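Glycerol dehydratase (Clostridium butyricum, PDB 1R9D) probably dehydrates glycerol without coenzyme B12, using a glycyl radical as in related enzymes of the pyruvate formate-lyase family. Local coordinates at residues L395-L400 against N714-L719; V73-K78 against W315-D320. All blocks are in the same frame, centred on the assembly; numbering follows the deposited sequence.

Contact 1: residues L395-L400 against N714-L719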
ATOM      1  N   LEU A 395      31.197  33.292  22.632  1.00 27.61           N
ATOM      2  CA  LEU A 395      30.006  33.419  21.805  1.00 27.13           C
ATOM      3  C   LEU A 395      28.780  33.581  22.695  1.00 26.44           C
ATOM      4  O   LEU A 395      27.919  34.418  22.435  1.00 25.73           O
ATOM      5  CB  LEU A 395      29.837  32.191  20.909  1.00 26.99           C
ATOM      6  CG  LEU A 395      28.552  32.132  20.075  1.00 27.98           C
ATOM      7  CD1 LEU A 395      28.436  33.366  19.178  1.00 26.71           C
ATOM      8  CD2 LEU A 395      28.560  30.867  19.238  1.00 26.36           C
ATOM      9  N   THR A 396      28.701  32.780  23.752  1.00 25.97           N
ATOM     10  CA  THR A 396      27.570  32.875  24.671  1.00 25.62           C
ATOM     11  C   THR A 396      27.453  34.296  25.232  1.00 24.82           C
ATOM     12  O   THR A 396      26.354  34.809  25.422  1.00 25.09           O
ATOM     13  CB  THR A 396      27.726  31.892  25.856  1.00 26.09           C
ATOM     14  OG1 THR A 396      27.680  30.545  25.368  1.00 25.94           O
ATOM     15  CG2 THR A 396      26.616  32.095  26.868  1.00 26.74           C
ATOM     16  N   ARG A 397      28.593  34.926  25.491  1.00 26.40           N
ATOM     17  CA  ARG A 397      28.597  36.277  26.039  1.00 27.64           C
ATOM     18  C   ARG A 397      27.968  37.292  25.086  1.00 28.50           C
ATOM     19  O   ARG A 397      27.537  38.363  25.511  1.00 28.14           O
ATOM     20  CB  ARG A 397      30.028  36.698  26.395  1.00 27.96           C
ATOM     21  CG  ARG A 397      30.123  38.061  27.068  1.00 29.13           C
ATOM     22  CD  ARG A 397      31.452  38.232  27.793  1.00 29.30           C
ATOM     23  NE  ARG A 397      32.595  38.201  26.889  1.00 29.64           N
ATOM     24  CZ  ARG A 397      33.862  38.166  27.291  1.00 30.43           C
ATOM     25  NH1 ARG A 397      34.150  38.157  28.589  1.00 29.69           N
ATOM     26  NH2 ARG A 397      34.842  38.134  26.397  1.00 30.72           N
ATOM     27  N   GLU A 398      27.897  36.952  23.802  1.00 28.84           N
ATOM     28  CA  GLU A 398      27.300  37.857  22.819  1.00 30.41           C
ATOM     29  C   GLU A 398      25.795  38.034  23.029  1.00 30.62           C
ATOM     30  O   GLU A 398      25.198  38.984  22.519  1.00 31.50           O
ATOM     31  CB  GLU A 398      27.576  37.353  21.399  1.00 32.29           C
ATOM     32  CG  GLU A 398      29.041  37.456  20.974  1.00 35.26           C
ATOM     33  CD  GLU A 398      29.535  38.893  20.906  1.00 38.96           C
ATOM     34  OE1 GLU A 398      28.868  39.722  20.247  1.00 40.23           O
ATOM     35  OE2 GLU A 398      30.594  39.193  21.504  1.00 40.49           O
ATOM     36  N   GLY A 399      25.178  37.114  23.766  1.00 29.89           N
ATOM     37  CA  GLY A 399      23.756  37.220  24.042  1.00 29.58           C
ATOM     38  C   GLY A 399      22.786  36.774  22.960  1.00 30.41           C
ATOM     39  O   GLY A 399      21.644  37.229  22.926  1.00 31.06           O
ATOM     40  N   LEU A 400      23.225  35.877  22.084  1.00 29.70           N
ATOM     41  CA  LEU A 400      22.374  35.378  21.010  1.00 30.97           C
ATOM     42  C   LEU A 400      21.696  34.076  21.433  1.00 31.49           C
ATOM     43  O   LEU A 400      20.844  33.547  20.716  1.00 31.09           O
ATOM     44  CB  LEU A 400      23.214  35.128  19.756  1.00 30.83           C
ATOM     45  CG  LEU A 400      24.059  36.306  19.265  1.00 32.16           C
ATOM     46  CD1 LEU A 400      24.976  35.839  18.146  1.00 32.58           C
ATOM     47  CD2 LEU A 400      23.150  37.436  18.791  1.00 33.39           C
ATOM     48  N   ASN A 714      37.227  36.063  33.863  1.00 37.56           N
ATOM     49  CA  ASN A 714      36.657  35.273  34.948  1.00 37.54           C
ATOM     50  C   ASN A 714      35.257  34.817  34.568  1.00 36.56           C
ATOM     51  O   ASN A 714      34.850  33.700  34.891  1.00 36.12           O
ATOM     52  CB  ASN A 714      36.595  36.080  36.246  1.00 40.23           C
ATOM     53  CG  ASN A 714      37.963  36.313  36.849  1.00 42.83           C
ATOM     54  OD1 ASN A 714      38.799  35.408  36.888  1.00 44.62           O
ATOM     55  ND2 ASN A 714      38.195  37.528  37.339  1.00 43.90           N
ATOM     56  N   GLY A 715      34.524  35.687  33.880  1.00 34.64           N
ATOM     57  CA  GLY A 715      33.179  35.345  33.454  1.00 34.09           C
ATOM     58  C   GLY A 715      33.187  34.129  32.545  1.00 33.90           C
ATOM     59  O   GLY A 715      32.351  33.235  32.686  1.00 33.54           O
ATOM     60  N   LEU A 716      34.138  34.091  31.615  1.00 32.97           N
ATOM     61  CA  LEU A 716      34.253  32.972  30.686  1.00 33.02           C
ATOM     62  C   LEU A 716      34.700  31.711  31.419  1.00 32.67           C
ATOM     63  O   LEU A 716      34.213  30.613  31.144  1.00 31.71           O
ATOM     64  CB  LEU A 716      35.248  33.308  29.571  1.00 33.54           C
ATOM     65  CG  LEU A 716      34.916  34.536  28.711  1.00 33.72           C
ATOM     66  CD1 LEU A 716      35.970  34.692  27.631  1.00 34.79           C
ATOM     67  CD2 LEU A 716      33.536  34.385  28.084  1.00 33.54           C
ATOM     68  N   MET A 717      35.628  31.878  32.355  1.00 33.12           N
ATOM     69  CA  MET A 717      36.145  30.763  33.143  1.00 33.71           C
ATOM     70  C   MET A 717      35.031  30.160  33.991  1.00 32.50           C
ATOM     71  O   MET A 717      34.933  28.940  34.126  1.00 31.54           O
ATOM     72  CB  MET A 717      37.272  31.242  34.063  1.00 37.40           C
ATOM     73  CG  MET A 717      38.495  31.776  33.335  1.00 42.34           C
ATOM     74  SD  MET A 717      39.501  30.471  32.605  1.00 49.29           S
ATOM     75  CE  MET A 717      40.848  30.389  33.810  1.00 47.58           C
ATOM     76  N   ASN A 718      34.199  31.023  34.567  1.00 31.10           N
ATOM     77  CA  ASN A 718      33.098  30.565  35.402  1.00 30.32           C
ATOM     78  C   ASN A 718      32.039  29.805  34.610  1.00 29.37           C
ATOM     79  O   ASN A 718      31.535  28.784  35.077  1.00 29.22           O
ATOM     80  CB  ASN A 718      32.454  31.740  36.136  1.00 31.08           C
ATOM     81  CG  ASN A 718      33.318  32.257  37.273  1.00 31.92           C
ATOM     82  OD1 ASN A 718      34.092  31.503  37.867  1.00 32.18           O
ATOM     83  ND2 ASN A 718      33.177  33.537  37.595  1.00 31.90           N
ATOM     84  N   LEU A 719      31.698  30.295  33.419  1.00 27.37           N
ATOM     85  CA  LEU A 719      30.706  29.603  32.596  1.00 26.61           C
ATOM     86  C   LEU A 719      31.267  28.239  32.211  1.00 26.65           C
ATOM     87  O   LEU A 719      30.559  27.229  32.238  1.00 26.07           O
ATOM     88  CB  LEU A 719      30.396  30.391  31.318  1.00 26.87           C
ATOM     89  CG  LEU A 719      29.307  29.731  30.457  1.00 26.52           C
ATOM     90  CD1 LEU A 719      27.952  29.953  31.111  1.00 25.89           C
ATOM     91  CD2 LEU A 719      29.311  30.308  29.048  1.00 25.98           C
TER

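Contact 2: residues V73-K78 against W315-D320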
ATOM      1  N   VAL A  73      23.705  30.816  -4.224  1.00 30.07           N
ATOM      2  CA  VAL A  73      22.349  30.961  -4.736  1.00 29.70           C
ATOM      3  C   VAL A  73      21.419  29.772  -4.518  1.00 29.78           C
ATOM      4  O   VAL A  73      21.865  28.645  -4.317  1.00 30.29           O
ATOM      5  CB  VAL A  73      22.371  31.298  -6.250  1.00 30.12           C
ATOM      6  CG1 VAL A  73      23.068  32.633  -6.471  1.00 31.00           C
ATOM      7  CG2 VAL A  73      23.086  30.200  -7.020  1.00 30.34           C
ATOM      8  N   GLY A  74      20.121  30.050  -4.579  1.00 30.40           N
ATOM      9  CA  GLY A  74      19.103  29.034  -4.384  1.00 31.16           C
ATOM     10  C   GLY A  74      18.072  29.565  -3.408  1.00 31.97           C
ATOM     11  O   GLY A  74      18.314  29.594  -2.199  1.00 32.98           O
ATOM     12  N   SER A  75      16.932  30.005  -3.931  1.00 31.01           N
ATOM     13  CA  SER A  75      15.860  30.553  -3.109  1.00 31.33           C
ATOM     14  C   SER A  75      14.576  29.778  -3.343  1.00 31.87           C
ATOM     15  O   SER A  75      14.176  29.557  -4.490  1.00 32.71           O
ATOM     16  CB  SER A  75      15.631  32.033  -3.445  1.00 32.30           C
ATOM     17  OG  SER A  75      16.779  32.807  -3.153  1.00 32.59           O
ATOM     18  N   LEU A  76      13.923  29.390  -2.251  1.00 30.94           N
ATOM     19  CA  LEU A  76      12.690  28.618  -2.317  1.00 30.44           C
ATOM     20  C   LEU A  76      11.442  29.459  -2.548  1.00 30.02           C
ATOM     21  O   LEU A  76      10.408  28.937  -2.966  1.00 29.09           O
ATOM     22  CB  LEU A  76      12.512  27.802  -1.033  1.00 31.20           C
ATOM     23  CG  LEU A  76      13.673  26.890  -0.622  1.00 32.28           C
ATOM     24  CD1 LEU A  76      13.216  25.986   0.514  1.00 32.52           C
ATOM     25  CD2 LEU A  76      14.129  26.050  -1.802  1.00 32.32           C
ATOM     26  N   THR A  77      11.534  30.754  -2.257  1.00 29.71           N
ATOM     27  CA  THR A  77      10.409  31.665  -2.436  1.00 29.13           C
ATOM     28  C   THR A  77      10.910  32.978  -3.028  1.00 29.17           C
ATOM     29  O   THR A  77      12.070  33.345  -2.845  1.00 28.86           O
ATOM     30  CB  THR A  77       9.693  31.962  -1.091  1.00 29.40           C
ATOM     31  OG1 THR A  77      10.648  32.417  -0.120  1.00 30.05           O
ATOM     32  CG2 THR A  77       8.994  30.714  -0.570  1.00 29.27           C
ATOM     33  N   LYS A  78      10.033  33.673  -3.748  1.00 29.84           N
ATOM     34  CA  LYS A  78      10.383  34.947  -4.362  1.00 30.57           C
ATOM     35  C   LYS A  78      10.687  35.986  -3.281  1.00 30.40           C
ATOM     36  O   LYS A  78      11.690  36.701  -3.360  1.00 31.26           O
ATOM     37  CB  LYS A  78       9.237  35.415  -5.263  1.00 31.01           C
ATOM     38  CG  LYS A  78       8.958  34.458  -6.418  1.00 32.87           C
ATOM     39  CD  LYS A  78       7.717  34.845  -7.212  1.00 35.21           C
ATOM     40  CE  LYS A  78       6.451  34.726  -6.369  1.00 36.50           C
ATOM     41  NZ  LYS A  78       5.214  35.015  -7.157  1.00 37.65           N
ATOM     42  N   TRP A 315      25.075  30.878   6.273  1.00 26.49           N
ATOM     43  CA  TRP A 315      24.334  31.199   7.487  1.00 26.35           C
ATOM     44  C   TRP A 315      23.096  32.009   7.105  1.00 26.31           C
ATOM     45  O   TRP A 315      21.985  31.722   7.554  1.00 25.36           O
ATOM     46  CB  TRP A 315      25.204  32.011   8.455  1.00 26.37           C
ATOM     47  CG  TRP A 315      25.698  31.251   9.667  1.00 25.58           C
ATOM     48  CD1 TRP A 315      25.568  31.630  10.974  1.00 25.59           C
ATOM     49  CD2 TRP A 315      26.426  30.013   9.679  1.00 25.05           C
ATOM     50  NE1 TRP A 315      26.170  30.707  11.799  1.00 25.78           N
ATOM     51  CE2 TRP A 315      26.704  29.705  11.032  1.00 26.12           C
ATOM     52  CE3 TRP A 315      26.870  29.134   8.681  1.00 25.70           C
ATOM     53  CZ2 TRP A 315      27.406  28.554  11.413  1.00 24.56           C
ATOM     54  CZ3 TRP A 315      27.571  27.984   9.060  1.00 25.25           C
ATOM     55  CH2 TRP A 315      27.831  27.709  10.417  1.00 25.65           C
ATOM     56  N   ILE A 316      23.281  33.019   6.259  1.00 26.09           N
ATOM     57  CA  ILE A 316      22.153  33.839   5.843  1.00 26.41           C
ATOM     58  C   ILE A 316      21.100  33.034   5.071  1.00 25.62           C
ATOM     59  O   ILE A 316      19.901  33.210   5.291  1.00 25.42           O
ATOM     60  CB  ILE A 316      22.630  35.047   4.997  1.00 27.27           C
ATOM     61  CG1 ILE A 316      23.488  35.968   5.876  1.00 29.35           C
ATOM     62  CG2 ILE A 316      21.433  35.800   4.440  1.00 28.21           C
ATOM     63  CD1 ILE A 316      24.084  37.162   5.154  1.00 31.88           C
ATOM     64  N   LYS A 317      21.541  32.149   4.180  1.00 25.88           N
ATOM     65  CA  LYS A 317      20.608  31.330   3.403  1.00 26.64           C
ATOM     66  C   LYS A 317      19.746  30.460   4.322  1.00 26.15           C
ATOM     67  O   LYS A 317      18.561  30.259   4.068  1.00 25.80           O
ATOM     68  CB  LYS A 317      21.360  30.431   2.412  1.00 28.65           C
ATOM     69  CG  LYS A 317      22.100  31.179   1.300  1.00 31.22           C
ATOM     70  CD  LYS A 317      21.167  32.087   0.511  1.00 33.17           C
ATOM     71  CE  LYS A 317      20.033  31.321  -0.144  1.00 34.91           C
ATOM     72  NZ  LYS A 317      19.053  32.239  -0.815  1.00 37.46           N
ATOM     73  N   LEU A 318      20.342  29.944   5.392  1.00 26.40           N
ATOM     74  CA  LEU A 318      19.596  29.105   6.328  1.00 26.22           C
ATOM     75  C   LEU A 318      18.469  29.888   7.010  1.00 26.23           C
ATOM     76  O   LEU A 318      17.565  29.303   7.602  1.00 27.41           O
ATOM     77  CB  LEU A 318      20.550  28.511   7.373  1.00 26.74           C
ATOM     78  CG  LEU A 318      21.501  27.420   6.862  1.00 26.22           C
ATOM     79  CD1 LEU A 318      22.691  27.293   7.788  1.00 27.36           C
ATOM     80  CD2 LEU A 318      20.751  26.100   6.740  1.00 26.74           C
ATOM     81  N   ASN A 319      18.524  31.215   6.922  1.00 25.66           N
ATOM     82  CA  ASN A 319      17.500  32.070   7.518  1.00 26.07           C
ATOM     83  C   ASN A 319      16.449  32.458   6.477  1.00 27.93           C
ATOM     84  O   ASN A 319      15.452  33.110   6.791  1.00 27.55           O
ATOM     85  CB  ASN A 319      18.141  33.339   8.089  1.00 25.20           C
ATOM     86  CG  ASN A 319      18.819  33.104   9.426  1.00 24.45           C
ATOM     87  OD1 ASN A 319      18.169  33.098  10.469  1.00 24.63           O
ATOM     88  ND2 ASN A 319      20.126  32.900   9.398  1.00 23.05           N
ATOM     89  N   ASP A 320      16.671  32.040   5.238  1.00 29.20           N
ATOM     90  CA  ASP A 320      15.754  32.371   4.153  1.00 30.42           C
ATOM     91  C   ASP A 320      14.537  31.450   4.119  1.00 30.41           C
ATOM     92  O   ASP A 320      13.466  31.835   3.650  1.00 29.98           O
ATOM     93  CB  ASP A 320      16.487  32.294   2.815  1.00 32.23           C
ATOM     94  CG  ASP A 320      15.772  33.056   1.720  1.00 34.82           C
ATOM     95  OD1 ASP A 320      16.014  32.759   0.526  1.00 37.22           O
ATOM     96  OD2 ASP A 320      14.976  33.958   2.057  1.00 34.56           O
TER
HETATM   97  O   HOH W   1      15.042  30.159   0.236  1.00 37.65           O
HETATM   98  O   HOH W   2      12.429  30.682   1.344  1.00 31.01           O

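Contact 1: residues L395-L400 against N714-L719
Thr-396 and Leu-719 meet tip to tip at the buried end of this helix-helix contact. Leu-719 spends a single methyl, CD2, on the meeting: it lies 3.9 Å from Thr-396 CG2, and CB and OG1 of the same threonine are scarcely farther. The leucine gets there because its CG stands anti to the backbone N (chi1 -177°), which carries the branch across the gap. Ala-393 and Phe-736 also touch Leu-719, while Thr-396 rests on Phe-736, Val-738 and Pro-403, so the methyl contact is flanked largely by nonpolar side chains. The threonine hydroxyl is served by its own side of the interface: OG1 hydrogen-bonds Tyr-405 OH.

About one turn back along helix 712-728, Leu-716 meets the partly exposed Arg-397. The arginine chain, bent at chi3 (63°), crosses Leu-716 at about a right angle and lays a face of the guanidinium on the leucine's branched end. Leu-716 CD2 sits 3.8 Å above the guanidinium plane, over its centre; Leu-716 CG is 3.7 Å from Arg-397 NH1, and Leu-716 CD1 is 3.8 Å from Arg-397 NH2. What fixes the flat group is polar: NH1 bonds Leu-710 O, just ahead of helix 712-728, and NH2 reaches Ser-3 OG weakly.

Helix 386-397 links parallel strands 375-380 and 404-407, and helix 712-728 links parallel strands 702-705 and 733-738. Because 404-407 runs antiparallel to 733-738, the contact joins one beta-alpha-beta crossover on each side of an antiparallel junction, consistent with the place where two parallel halves of this family's ten-stranded barrel meet. Between the two segments the contact is van der Waals alone, while the arginine's bond to Leu-710 O adds a polar tie to the approach of helix 712-728.

Contact 2: residues V73-K78 against W315-D320
Lys-317, on helix 304-317, reaches the loop at Gly-74 O and the hydroxyl of Ser-75. Its CB points at the loop; from there CG and CD fold through bends at chi2 (-56°) and chi3 (-59°), with Trp-268 packed against the side chain. CE is the first atom to arrive, 3.2 Å from Gly-74 O. At the tip, NZ makes two weak hydrogen bonds across the contact, to Gly-74 O at 3.1 Å and to Ser-75 OG at 3.3 Å. The ammonium also has a long salt bridge to Asp-320 OD1 (3.4 Å from NZ), but its stronger partner is Glu-70. Asp-320 in turn is paired with Arg-81 and Arg-67, which probably offsets much of the buried charge.

Two waters fill in the polar seam: one takes the N-H of Leu-76 and donates weakly to Asp-320 OD1, while the other donates to both Thr-77 OG1 and Asp-320 O.

Helix 260-277 adds a further anchor, Trp-268 NE1 bonding Gly-74 O. Helix 11-22 touches Asp-320 through Ile-20, and helix 357-369 packs against Trp-315 and Ile-316, leaving this junction enclosed within the helical part of the fold.

How the contacts relate
Both contacts are buried, but contact 2 lies closer to the centre of the chain, and contact 1 carries a partly exposed arginine at one end. Their centres are about 30 Å apart and their nearest atoms about 8 Å, so they do not touch, yet helix 357-369 packs against one segment of each. Contact 1 brings together two helices that flank a beta sheet and come from the two sequence families of the chain; contact 2 lies within the first family. Chemistry follows place: methyls and a guanidinium face where helix meets helix, charges, carbonyls and waters where an irregular loop meets a helix.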